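Local coordinates for protein alkaline phosphatase (Antarctic bacterium, PDB 2IUC) that probably hydrolyses phosphate monoesters as a zinc- and magnesium-dependent alkaline phosphatase of an Antarctic bacterium, working through a phosphoserine intermediate, at residues Phe141-Leu146 / Ala155-Glu160; Asn229-Ala234 / Ile274-Asp279; Gly305-Ala310 / Pro330-Gly335. All blocks are in the same frame, centred on the assembly; numbering follows the deposited sequence.

Contact 1: Phe141-Leu146 / Ala155-Glu160. With MG (magnesium ion), chain F.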
ATOM      1  N   PHE A 141       6.325 -11.042  21.777  1.00 12.30           N
ATOM      2  CA  PHE A 141       5.318 -10.571  22.757  1.00 14.02           C
ATOM      3  C   PHE A 141       5.345 -11.035  24.225  1.00 14.73           C
ATOM      4  O   PHE A 141       4.682 -10.409  25.065  1.00 17.56           O
ATOM      5  CB  PHE A 141       3.888 -10.646  22.176  1.00 14.06           C
ATOM      6  CG  PHE A 141       3.681  -9.733  21.048  1.00 13.42           C
ATOM      7  CD1 PHE A 141       4.140 -10.068  19.795  1.00  9.72           C
ATOM      8  CD2 PHE A 141       3.035  -8.463  21.247  1.00 12.91           C
ATOM      9  CE1 PHE A 141       3.965  -9.178  18.715  1.00 14.71           C
ATOM     10  CE2 PHE A 141       2.853  -7.550  20.177  1.00 11.95           C
ATOM     11  CZ  PHE A 141       3.300  -7.879  18.928  1.00 16.20           C
ATOM     12  N   TYR A 142       6.125 -12.075  24.556  1.00 14.57           N
ATOM     13  CA  TYR A 142       6.201 -12.616  25.875  1.00 14.27           C
ATOM     14  C   TYR A 142       7.626 -13.044  26.336  1.00 14.81           C
ATOM     15  O   TYR A 142       7.763 -13.359  27.499  1.00 16.48           O
ATOM     16  CB  TYR A 142       5.233 -13.833  26.007  1.00 13.68           C
ATOM     17  CG  TYR A 142       5.662 -15.067  25.203  1.00 14.50           C
ATOM     18  CD1 TYR A 142       6.648 -15.934  25.693  1.00 15.31           C
ATOM     19  CD2 TYR A 142       5.050 -15.389  24.022  1.00 14.48           C
ATOM     20  CE1 TYR A 142       7.032 -17.095  25.002  1.00 15.43           C
ATOM     21  CE2 TYR A 142       5.442 -16.537  23.275  1.00 13.47           C
ATOM     22  CZ  TYR A 142       6.453 -17.370  23.787  1.00 12.69           C
ATOM     23  OH  TYR A 142       6.775 -18.486  23.095  1.00 15.83           O
ATOM     24  N   ALA A 143       8.641 -13.010  25.464  1.00 14.87           N
ATOM     25  CA  ALA A 143      10.047 -13.413  25.809  1.00 14.38           C
ATOM     26  C   ALA A 143      11.041 -12.293  25.546  1.00 15.28           C
ATOM     27  O   ALA A 143      10.698 -11.222  24.952  1.00 16.06           O
ATOM     28  CB  ALA A 143      10.508 -14.675  24.996  1.00 13.36           C
ATOM     29  N   HIS A 144      12.283 -12.528  25.987  1.00 13.36           N
ATOM     30  CA  HIS A 144      13.327 -11.598  25.826  1.00 14.17           C
ATOM     31  C   HIS A 144      14.557 -12.470  25.612  1.00 14.40           C
ATOM     32  O   HIS A 144      15.010 -13.119  26.560  1.00 14.27           O
ATOM     33  CB  HIS A 144      13.529 -10.769  27.132  1.00 15.68           C
ATOM     34  CG  HIS A 144      12.337  -9.929  27.481  1.00 18.23           C
ATOM     35  ND1 HIS A 144      12.032  -8.779  26.801  1.00 17.57           N
ATOM     36  CD2 HIS A 144      11.344 -10.111  28.388  1.00 23.95           C
ATOM     37  CE1 HIS A 144      10.890  -8.287  27.256  1.00 22.65           C
ATOM     38  NE2 HIS A 144      10.455  -9.062  28.231  1.00 22.53           N
ATOM     39  N   ALA A 145      15.061 -12.520  24.391  1.00 15.20           N
ATOM     40  CA  ALA A 145      16.176 -13.441  24.105  1.00 15.34           C
ATOM     41  C   ALA A 145      17.093 -12.791  23.136  1.00 15.79           C
ATOM     42  O   ALA A 145      16.668 -11.916  22.333  1.00 15.60           O
ATOM     43  CB  ALA A 145      15.653 -14.867  23.593  1.00 13.63           C
ATOM     44  N   LEU A 146      18.390 -13.132  23.202  1.00 15.09           N
ATOM     45  CA  LEU A 146      19.327 -12.448  22.323  1.00 15.51           C
ATOM     46  C   LEU A 146      19.193 -12.808  20.836  1.00 14.89           C
ATOM     47  O   LEU A 146      19.620 -12.048  19.924  1.00 15.81           O
ATOM     48  CB  LEU A 146      20.803 -12.732  22.761  1.00 17.49           C
ATOM     49  CG  LEU A 146      21.267 -12.161  24.103  1.00 19.86           C
ATOM     50  CD1 LEU A 146      22.842 -12.274  24.190  1.00 17.90           C
ATOM     51  CD2 LEU A 146      20.843 -10.749  24.353  1.00 18.15           C
ATOM     52  N   ALA A 155      10.502 -20.764  25.147  1.00 14.31           N
ATOM     53  CA  ALA A 155       9.434 -21.506  25.814  1.00 15.24           C
ATOM     54  C   ALA A 155       9.518 -21.357  27.342  1.00 16.90           C
ATOM     55  O   ALA A 155       8.482 -21.118  28.018  1.00 16.47           O
ATOM     56  CB  ALA A 155       9.418 -23.034  25.365  1.00 12.03           C
ATOM     57  N   MET A 156      10.747 -21.469  27.876  1.00 18.12           N
ATOM     58  CA  MET A 156      10.958 -21.305  29.313  1.00 19.76           C
ATOM     59  C   MET A 156      10.630 -19.865  29.732  1.00 17.39           C
ATOM     60  O   MET A 156      10.168 -19.651  30.826  1.00 17.86           O
ATOM     61  CB  MET A 156      12.421 -21.679  29.722  1.00 20.15           C
ATOM     62  CG  MET A 156      12.698 -21.709  31.224  1.00 23.91           C
ATOM     63  SD  MET A 156      11.647 -22.882  32.135  1.00 27.38           S
ATOM     64  CE  MET A 156      12.485 -24.435  31.637  1.00 32.35           C
ATOM     65  N   ASP A 157      10.919 -18.891  28.895  1.00 18.09           N
ATOM     66  CA  ASP A 157      10.515 -17.519  29.194  1.00 17.65           C
ATOM     67  C   ASP A 157       9.018 -17.293  29.440  1.00 18.12           C
ATOM     68  O   ASP A 157       8.629 -16.315  30.084  1.00 18.17           O
ATOM     69  CB  ASP A 157      10.941 -16.577  28.097  1.00 16.68           C
ATOM     70  CG  ASP A 157      12.443 -16.290  28.114  1.00 22.53           C
ATOM     71  OD1 ASP A 157      13.134 -16.744  29.053  1.00 21.60           O
ATOM     72  OD2 ASP A 157      12.951 -15.611  27.210  1.00 23.97           O
ATOM     73  N   MET A 158       8.181 -18.130  28.870  1.00 18.92           N
ATOM     74  CA  MET A 158       6.753 -17.957  29.109  1.00 22.49           C
ATOM     75  C   MET A 158       6.377 -18.178  30.571  1.00 23.00           C
ATOM     76  O   MET A 158       5.392 -17.582  31.066  1.00 23.26           O
ATOM     77  CB  MET A 158       5.905 -18.865  28.228  1.00 19.99           C
ATOM     78  CG  MET A 158       4.432 -18.220  28.065  1.00 23.53           C
ATOM     79  SD  MET A 158       3.601 -19.541  27.410  1.00 28.71           S
ATOM     80  CE  MET A 158       3.703 -19.082  25.636  1.00 19.03           C
ATOM     81  N   THR A 159       7.169 -19.037  31.258  1.00 22.62           N
ATOM     82  CA  THR A 159       6.994 -19.312  32.660  1.00 20.54           C
ATOM     83  C   THR A 159       7.195 -18.054  33.475  1.00 21.42           C
ATOM     84  O   THR A 159       6.713 -18.017  34.600  1.00 23.17           O
ATOM     85  CB  THR A 159       7.932 -20.481  33.226  1.00 20.53           C
ATOM     86  OG1 THR A 159       9.292 -20.002  33.356  1.00 20.31           O
ATOM     87  CG2 THR A 159       7.872 -21.657  32.340  1.00 19.24           C
ATOM     88  N   GLU A 160       7.877 -17.052  32.936  1.00 20.04           N
ATOM     89  CA  GLU A 160       8.112 -15.791  33.625  1.00 21.73           C
ATOM     90  C   GLU A 160       7.223 -14.593  33.116  1.00 21.95           C
ATOM     91  O   GLU A 160       7.383 -13.445  33.564  1.00 24.27           O
ATOM     92  CB  GLU A 160       9.659 -15.434  33.581  1.00 21.73           C
TER
HETATM   93 MG    MG F1004      15.176 -14.985  28.169  1.00 22.30          MG
HETATM   94  O   HOH W   1       9.043 -13.863  29.816  1.00 16.25           O
HETATM   95  O   HOH W   2      15.901 -15.991  30.096  1.00 28.91           O
HETATM   96  O   HOH W   3      16.991 -13.526  28.775  1.00 30.73           O
HETATM   97  O   HOH W   4      14.197 -13.440  29.903  1.00 29.65           O

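Contact 2: Asn229-Ala234 / Ile274-Asp279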
ATOM      1  N   ASN A 229     -10.422 -23.612  10.390  1.00 17.28           N
ATOM      2  CA  ASN A 229     -10.576 -22.270  10.945  1.00 18.77           C
ATOM      3  C   ASN A 229      -9.971 -22.003  12.293  1.00 15.70           C
ATOM      4  O   ASN A 229     -10.476 -21.157  13.032  1.00 15.86           O
ATOM      5  CB  ASN A 229     -12.020 -21.693  10.790  1.00 21.49           C
ATOM      6  CG  ASN A 229     -12.892 -21.967  11.954  1.00 29.57           C
ATOM      7  OD1 ASN A 229     -13.697 -21.092  12.376  1.00 37.52           O
ATOM      8  ND2 ASN A 229     -12.742 -23.160  12.529  1.00 31.79           N
ATOM      9  N   PHE A 230      -8.807 -22.647  12.555  1.00 14.36           N
ATOM     10  CA  PHE A 230      -8.066 -22.519  13.780  1.00 13.47           C
ATOM     11  C   PHE A 230      -7.866 -21.030  14.149  1.00 12.44           C
ATOM     12  O   PHE A 230      -8.092 -20.631  15.267  1.00 13.50           O
ATOM     13  CB  PHE A 230      -6.653 -23.156  13.664  1.00 12.00           C
ATOM     14  CG  PHE A 230      -5.729 -22.766  14.802  1.00 14.50           C
ATOM     15  CD1 PHE A 230      -5.848 -23.331  16.097  1.00 11.97           C
ATOM     16  CD2 PHE A 230      -4.703 -21.807  14.577  1.00 13.95           C
ATOM     17  CE1 PHE A 230      -5.006 -22.936  17.125  1.00 14.30           C
ATOM     18  CE2 PHE A 230      -3.853 -21.430  15.608  1.00 16.83           C
ATOM     19  CZ  PHE A 230      -3.992 -21.958  16.870  1.00 12.45           C
ATOM     20  N   LEU A 231      -7.332 -20.253  13.226  1.00 12.25           N
ATOM     21  CA  LEU A 231      -6.952 -18.857  13.581  1.00 12.14           C
ATOM     22  C   LEU A 231      -8.176 -18.008  14.078  1.00 13.12           C
ATOM     23  O   LEU A 231      -8.072 -17.251  15.035  1.00 15.34           O
ATOM     24  CB  LEU A 231      -6.296 -18.197  12.378  1.00 11.43           C
ATOM     25  CG  LEU A 231      -5.680 -16.798  12.620  1.00 12.85           C
ATOM     26  CD1 LEU A 231      -4.638 -16.799  13.757  1.00 10.71           C
ATOM     27  CD2 LEU A 231      -5.149 -16.277  11.274  1.00 11.29           C
ATOM     28  N   SER A 232      -9.255 -18.052  13.319  1.00 12.33           N
ATOM     29  CA  SER A 232     -10.527 -17.366  13.689  1.00 14.79           C
ATOM     30  C   SER A 232     -11.098 -17.922  14.969  1.00 12.60           C
ATOM     31  O   SER A 232     -11.387 -17.162  15.865  1.00 10.83           O
ATOM     32  CB  SER A 232     -11.573 -17.452  12.550  1.00 12.76           C
ATOM     33  OG  SER A 232     -11.275 -16.482  11.540  1.00 18.96           O
ATOM     34  N   ALA A 233     -11.217 -19.257  15.058  1.00 12.91           N
ATOM     35  CA  ALA A 233     -11.723 -19.892  16.308  1.00 12.42           C
ATOM     36  C   ALA A 233     -10.885 -19.566  17.564  1.00 12.73           C
ATOM     37  O   ALA A 233     -11.466 -19.302  18.602  1.00 12.43           O
ATOM     38  CB  ALA A 233     -11.909 -21.412  16.150  1.00 12.34           C
ATOM     39  N   ALA A 234      -9.540 -19.596  17.471  1.00 12.32           N
ATOM     40  CA  ALA A 234      -8.659 -19.336  18.551  1.00 11.95           C
ATOM     41  C   ALA A 234      -8.725 -17.853  18.927  1.00 12.45           C
ATOM     42  O   ALA A 234      -8.638 -17.493  20.058  1.00 11.58           O
ATOM     43  CB  ALA A 234      -7.135 -19.772  18.187  1.00 12.81           C
ATOM     44  N   ILE A 274      -3.175 -16.398   3.327  1.00 12.57           N
ATOM     45  CA  ILE A 274      -3.659 -15.022   3.514  1.00 11.55           C
ATOM     46  C   ILE A 274      -5.207 -14.954   3.498  1.00 10.71           C
ATOM     47  O   ILE A 274      -5.756 -14.082   4.145  1.00  9.98           O
ATOM     48  CB  ILE A 274      -3.027 -13.955   2.584  1.00 11.53           C
ATOM     49  CG1 ILE A 274      -3.399 -12.584   3.144  1.00 13.76           C
ATOM     50  CG2 ILE A 274      -3.518 -14.073   1.161  1.00 11.88           C
ATOM     51  CD1 ILE A 274      -2.399 -11.360   2.743  1.00 14.79           C
ATOM     52  N   ASN A 275      -5.897 -15.819   2.760  1.00 12.01           N
ATOM     53  CA  ASN A 275      -7.406 -15.798   2.797  1.00 12.80           C
ATOM     54  C   ASN A 275      -7.936 -16.175   4.178  1.00 12.66           C
ATOM     55  O   ASN A 275      -8.943 -15.596   4.638  1.00 11.12           O
ATOM     56  CB  ASN A 275      -8.013 -16.776   1.781  1.00 13.29           C
ATOM     57  CG  ASN A 275      -7.876 -16.288   0.358  1.00 18.35           C
ATOM     58  OD1 ASN A 275      -7.638 -15.068   0.115  1.00 20.90           O
ATOM     59  ND2 ASN A 275      -8.055 -17.209  -0.609  1.00 18.64           N
ATOM     60  N   ASP A 276      -7.300 -17.209   4.809  1.00 12.96           N
ATOM     61  CA  ASP A 276      -7.551 -17.591   6.241  1.00 11.80           C
ATOM     62  C   ASP A 276      -7.327 -16.370   7.206  1.00 11.59           C
ATOM     63  O   ASP A 276      -8.142 -16.074   8.123  1.00 12.23           O
ATOM     64  CB  ASP A 276      -6.727 -18.823   6.648  1.00 11.90           C
ATOM     65  CG  ASP A 276      -6.913 -19.204   8.121  1.00 14.12           C
ATOM     66  OD1 ASP A 276      -8.080 -19.536   8.440  1.00 17.92           O
ATOM     67  OD2 ASP A 276      -5.931 -19.178   8.953  1.00 18.71           O
ATOM     68  N   PHE A 277      -6.201 -15.709   7.034  1.00  9.11           N
ATOM     69  CA  PHE A 277      -5.915 -14.486   7.843  1.00 10.30           C
ATOM     70  C   PHE A 277      -7.054 -13.436   7.633  1.00  9.25           C
ATOM     71  O   PHE A 277      -7.426 -12.778   8.593  1.00 10.49           O
ATOM     72  CB  PHE A 277      -4.587 -13.884   7.435  1.00  9.36           C
ATOM     73  CG  PHE A 277      -4.217 -12.601   8.207  1.00  8.85           C
ATOM     74  CD1 PHE A 277      -3.791 -12.686   9.512  1.00  7.58           C
ATOM     75  CD2 PHE A 277      -4.362 -11.325   7.605  1.00 11.10           C
ATOM     76  CE1 PHE A 277      -3.415 -11.526  10.277  1.00 14.22           C
ATOM     77  CE2 PHE A 277      -4.012 -10.159   8.301  1.00  6.46           C
ATOM     78  CZ  PHE A 277      -3.523 -10.245   9.646  1.00 11.21           C
ATOM     79  N   ASP A 278      -7.565 -13.280   6.394  1.00 10.20           N
ATOM     80  CA  ASP A 278      -8.647 -12.338   6.154  1.00 11.81           C
ATOM     81  C   ASP A 278      -9.931 -12.806   6.846  1.00 13.40           C
ATOM     82  O   ASP A 278     -10.741 -11.972   7.235  1.00 12.71           O
ATOM     83  CB  ASP A 278      -8.886 -12.048   4.676  1.00 12.97           C
ATOM     84  CG  ASP A 278     -10.041 -10.999   4.459  1.00 15.64           C
ATOM     85  OD1 ASP A 278      -9.838  -9.785   4.703  1.00 14.82           O
ATOM     86  OD2 ASP A 278     -11.158 -11.396   4.094  1.00 15.80           O
ATOM     87  N   ASP A 279     -10.169 -14.138   6.938  1.00 13.13           N
ATOM     88  CA  ASP A 279     -11.251 -14.613   7.802  1.00 14.23           C
ATOM     89  C   ASP A 279     -11.095 -14.168   9.292  1.00 13.34           C
ATOM     90  O   ASP A 279     -12.057 -13.665   9.906  1.00 13.53           O
ATOM     91  CB  ASP A 279     -11.421 -16.133   7.758  1.00 14.13           C
ATOM     92  CG  ASP A 279     -11.983 -16.631   6.449  1.00 19.74           C
ATOM     93  OD1 ASP A 279     -12.458 -15.851   5.603  1.00 21.02           O
ATOM     94  OD2 ASP A 279     -11.973 -17.869   6.260  1.00 25.80           O
TER
HETATM   95  O   HOH W   5      -6.466 -21.315  10.522  1.00 14.06           O
HETATM   96  O   HOH W   6      -9.593 -18.999  10.470  1.00 19.33           O

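Contact 3: Gly305-Ala310 / Pro330-Gly335. Unlike the reference sequence in segment 330-335: Ser-331 (reference Thr).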
ATOM      1  N   GLY A 305       9.157 -12.472  -0.766  1.00 16.88           N
ATOM      2  CA  GLY A 305       9.073 -13.082  -2.100  1.00 15.23           C
ATOM      3  C   GLY A 305       8.946 -12.183  -3.331  1.00 15.16           C
ATOM      4  O   GLY A 305       9.043 -12.708  -4.451  1.00 13.37           O
ATOM      5  N   GLY A 306       8.819 -10.846  -3.165  1.00 12.84           N
ATOM      6  CA  GLY A 306       8.367  -9.998  -4.299  1.00 13.20           C
ATOM      7  C   GLY A 306       7.147 -10.551  -5.021  1.00 14.05           C
ATOM      8  O   GLY A 306       7.077 -10.543  -6.252  1.00 13.25           O
ATOM      9  N   PHE A 307       6.192 -11.104  -4.268  1.00 13.30           N
ATOM     10  CA  PHE A 307       4.945 -11.686  -4.845  1.00 13.17           C
ATOM     11  C   PHE A 307       4.246 -10.588  -5.647  1.00 13.91           C
ATOM     12  O   PHE A 307       4.134  -9.421  -5.144  1.00 14.43           O
ATOM     13  CB  PHE A 307       4.036 -12.195  -3.688  1.00 13.17           C
ATOM     14  CG  PHE A 307       2.621 -12.590  -4.086  1.00 12.49           C
ATOM     15  CD1 PHE A 307       2.354 -13.891  -4.553  1.00 13.89           C
ATOM     16  CD2 PHE A 307       1.559 -11.686  -3.920  1.00 12.39           C
ATOM     17  CE1 PHE A 307       1.081 -14.297  -4.814  1.00 12.23           C
ATOM     18  CE2 PHE A 307       0.247 -12.036  -4.235  1.00 12.77           C
ATOM     19  CZ  PHE A 307      -0.013 -13.383  -4.736  1.00 12.15           C
ATOM     20  N   THR A 308       3.858 -10.933  -6.894  1.00 13.60           N
ATOM     21  CA  THR A 308       3.284  -9.970  -7.893  1.00 13.28           C
ATOM     22  C   THR A 308       2.070 -10.590  -8.558  1.00 12.98           C
ATOM     23  O   THR A 308       2.126 -11.776  -8.986  1.00 14.39           O
ATOM     24  CB  THR A 308       4.398  -9.647  -8.936  1.00 14.86           C
ATOM     25  OG1 THR A 308       5.476  -9.040  -8.209  1.00 15.57           O
ATOM     26  CG2 THR A 308       3.910  -8.700 -10.101  1.00 13.19           C
ATOM     27  N   LEU A 309       0.962  -9.839  -8.665  1.00 12.70           N
ATOM     28  CA  LEU A 309      -0.213 -10.346  -9.428  1.00 12.50           C
ATOM     29  C   LEU A 309      -0.023 -10.058 -10.961  1.00 11.21           C
ATOM     30  O   LEU A 309      -0.727  -9.250 -11.541  1.00  9.92           O
ATOM     31  CB  LEU A 309      -1.531  -9.774  -8.818  1.00 13.12           C
ATOM     32  CG  LEU A 309      -1.768 -10.085  -7.321  1.00 13.34           C
ATOM     33  CD1 LEU A 309      -2.928  -9.185  -6.827  1.00 16.87           C
ATOM     34  CD2 LEU A 309      -2.163 -11.592  -7.065  1.00 12.43           C
ATOM     35  N   ALA A 310       1.026 -10.666 -11.562  1.00 12.52           N
ATOM     36  CA  ALA A 310       1.443 -10.451 -12.940  1.00 11.92           C
ATOM     37  C   ALA A 310       0.364 -11.058 -13.900  1.00 13.09           C
ATOM     38  O   ALA A 310      -0.436 -11.943 -13.468  1.00 13.30           O
ATOM     39  CB  ALA A 310       2.849 -11.213 -13.140  1.00 13.05           C
ATOM     40  N   PRO A 330       0.382 -15.423 -10.659  1.00 19.56           N
ATOM     41  CA  PRO A 330       1.256 -14.931  -9.566  1.00 19.50           C
ATOM     42  C   PRO A 330       2.722 -15.323  -9.747  1.00 20.30           C
ATOM     43  O   PRO A 330       3.016 -16.467 -10.111  1.00 20.72           O
ATOM     44  CB  PRO A 330       0.649 -15.541  -8.303  1.00 18.21           C
ATOM     45  CG  PRO A 330      -0.789 -15.739  -8.621  1.00 19.68           C
ATOM     46  CD  PRO A 330      -0.817 -16.115 -10.125  1.00 19.50           C
ATOM     47  N   SER A 331       3.625 -14.373  -9.541  1.00 18.33           N
ATOM     48  CA  SER A 331       5.069 -14.632  -9.760  1.00 18.16           C
ATOM     49  C   SER A 331       5.858 -14.052  -8.585  1.00 16.29           C
ATOM     50  O   SER A 331       5.287 -13.386  -7.771  1.00 17.00           O
ATOM     51  CB  SER A 331       5.566 -14.042 -11.149  1.00 19.50           C
ATOM     52  OG  SER A 331       5.519 -12.586 -11.117  1.00 21.64           O
ATOM     53  N   PHE A 332       7.143 -14.398  -8.456  1.00 15.08           N
ATOM     54  CA  PHE A 332       7.958 -13.982  -7.340  1.00 16.54           C
ATOM     55  C   PHE A 332       9.299 -13.616  -7.895  1.00 17.03           C
ATOM     56  O   PHE A 332       9.693 -14.111  -8.952  1.00 19.10           O
ATOM     57  CB  PHE A 332       8.192 -15.134  -6.328  1.00 14.58           C
ATOM     58  CG  PHE A 332       6.936 -15.668  -5.662  1.00 15.05           C
ATOM     59  CD1 PHE A 332       6.563 -15.276  -4.322  1.00 10.35           C
ATOM     60  CD2 PHE A 332       6.154 -16.597  -6.325  1.00 14.44           C
ATOM     61  CE1 PHE A 332       5.376 -15.863  -3.691  1.00 12.21           C
ATOM     62  CE2 PHE A 332       4.971 -17.160  -5.704  1.00 12.00           C
ATOM     63  CZ  PHE A 332       4.632 -16.813  -4.400  1.00 12.59           C
ATOM     64  N   SER A 333      10.028 -12.784  -7.188  1.00 17.10           N
ATOM     65  CA  SER A 333      11.352 -12.486  -7.657  1.00 18.63           C
ATOM     66  C   SER A 333      12.447 -12.829  -6.677  1.00 19.29           C
ATOM     67  O   SER A 333      13.642 -12.654  -6.983  1.00 21.01           O
ATOM     68  CB  SER A 333      11.420 -11.025  -8.062  1.00 17.31           C
ATOM     69  OG  SER A 333      11.213 -10.239  -6.942  1.00 19.88           O
ATOM     70  N   THR A 334      12.081 -13.251  -5.480  1.00 18.00           N
ATOM     71  CA  THR A 334      13.080 -13.465  -4.441  1.00 17.26           C
ATOM     72  C   THR A 334      12.589 -14.521  -3.497  1.00 17.00           C
ATOM     73  O   THR A 334      11.407 -14.820  -3.460  1.00 17.66           O
ATOM     74  CB  THR A 334      13.502 -12.162  -3.682  1.00 16.00           C
ATOM     75  OG1 THR A 334      14.422 -12.512  -2.674  1.00 16.50           O
ATOM     76  CG2 THR A 334      12.295 -11.343  -2.972  1.00 16.43           C
ATOM     77  N   GLY A 335      13.505 -15.094  -2.734  1.00 18.07           N
ATOM     78  CA  GLY A 335      13.160 -16.167  -1.791  1.00 18.16           C
ATOM     79  C   GLY A 335      13.209 -15.589  -0.404  1.00 15.57           C
ATOM     80  O   GLY A 335      12.960 -16.294   0.558  1.00 16.69           O
TER
HETATM   81  O   HOH W   7       8.707  -9.457  -8.001  1.00 22.37           O

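Contact 1: Phe141-Leu146 / Ala155-Glu160
Asp-157, through its carboxylate, and His-144, through its backbone O, share a magnesium ion across this contact, and away from the metal Met-158 packs on Tyr-142: one short join combines an ionic and an apolar grip. The side chain of Asp-157 can be followed outward from CB, which rests 3.7 Å from the CB of Ala-143. CG lies anti to the carbonyl carbon (chi1 -74°), which directs the group at the loop 141-146. There OD2 binds magnesium at 2.5 Å, a distance matched by His-144 O. The same OD2 receives a weak but nearly straight bond from His-144 N, at 3.4 Å and 171°; His-144 thus gives the acid its N-H, while its carbonyl O meets OD2 only as a fellow ligand of the metal. OD1 takes a bond from water 2, itself a metal ligand, while waters 3 and 4 and Glu-153 complete the magnesium shell. Behind this polar end, water 1 donates to both Tyr-142 O and Asp-157 O. Met-158 bends at chi3 to place CE over one face of the Tyr-142 ring, 3.9 Å from its centroid, a CH-pi contact, with SD above the same face at a longer distance. The phenol OH bonds to Ile-133 O. The contact thus ties the loop following helix 136-139 to helix 151-157 and the residues after it; Met-156 and Thr-159 meet helix 183-189, and Phe-141 packs on strand 249-255.

Contact 2: Asn229-Ala234 / Ile274-Asp279
Leu-231 and Ser-232 reach from helix 230-242 to helix 267-291, and the two meet their neighbour in very different ways. The axes of segments 230-234 and 274-279 run nearly parallel, at 19° and 8.8 Å apart. The apolar part is built on Leu-231, whose CG stands anti to the backbone N (chi1 -173°). This carries CD2 across to the backbone of the partner helix, 3.9 Å from Phe-277 CA, and obliquely to the ring, 4.2 Å from CD1 of Phe-277. At the next residue, Ser-232 OG is pressed against the backbone of Asp-279, 3.2 Å from its C atom, and the hydroxyl hydrogen-bonds to Thr-283. The other side of the interface is wet. The carboxylate of Asp-276 approaches the first turn of helix 230-242; OD2 touches Leu-231 CB at 3.6 Å, and the backbone is met through water. Water 5 donates to Asp-276 OD2 at 2.7 Å and accepts from Leu-231 N, while water 6 donates to Asp-276 OD1 at 2.6 Å and accepts from Ser-232 N. Asn-229, at the N-cap position without a capping bond from its side chain, is on the solvent side. Arg-227 forms a salt bridge with OD2 of Asp-276, as Lys-57 does with Asp-279. A buried carboxylate facing the first-turn N-H groups of a helix through two waters is probably stabilised as an anion by the helix end and the arginine together.

Contact 3: Gly305-Ala310 / Pro330-Gly335
A single antiparallel bridge, with Thr-308 and Ser-331 as its hydrogen-bonded pair, joins two loop segments that lie between the strand pair 303-304/337-338 and the strand pair 311-314/322-324. Thr-308 N gives to Ser-331 O and Ser-331 N returns to Thr-308 O, both at 3.0 Å; the latter donor lies in the carbonyl plane. At the glycine end, the carbonyl O of Gly-305 holds two amides at once, Ser-333 N at 2.9 Å and Thr-334 N at 3.3 Å, the second approaching from well above the carbonyl plane. Gly-305 and Gly-306 have positive phi, and the opposite chain packs close on them, with Thr-334 CG2 3.5 Å from Gly-306 N. The aromatic side is carried by Phe-307, its CG anti to the backbone N (chi1 169°), which brings CE1 within 3.7 Å of Pro-330 CB. The edge of Phe-307 also turns toward the face of Phe-332 in an offset edge-to-face pair, centroids 5.6 Å apart and planes at 60°. On the polar side, Thr-308 OG1 donates to Gly-306 O, and water 7 links that carbonyl to Ser-333 OG. Both Ser-331 (Thr in the reference sequence) and Ser-333 hydrogen-bond to polar side chains of another chain of the assembly. The rings rest on helices of their own chain: Phe-307 touches helix 47-55 and Leu-270 of helix 267-291, which Phe-332 shares, while strands 303-304 and 337-338 pair just beyond the glycine end.

Overall arrangement
The three contacts follow one another along the chain, each closing before the next opens. Contact 1 and contact 2 lie on opposite sides of the chain's centre, their centres 25 Å apart, as do contact 1 and contact 3, at 34 Å; contacts 2 and 3 come closer, about 7 Å between nearest atoms. Helix 267-291 links these last two. Contacts 1 and 2 sit against the large mixed sheet, contact 3 beside helices 47-55 and 267-291 and the strand pair 303-304/337-338, where it also faces another chain. Contact 1 holds its own magnesium apart from the central metals, whereas the Phe-277 side chain of contact 2 comes about 10 Å from a magnesium and 12 Å from a zinc.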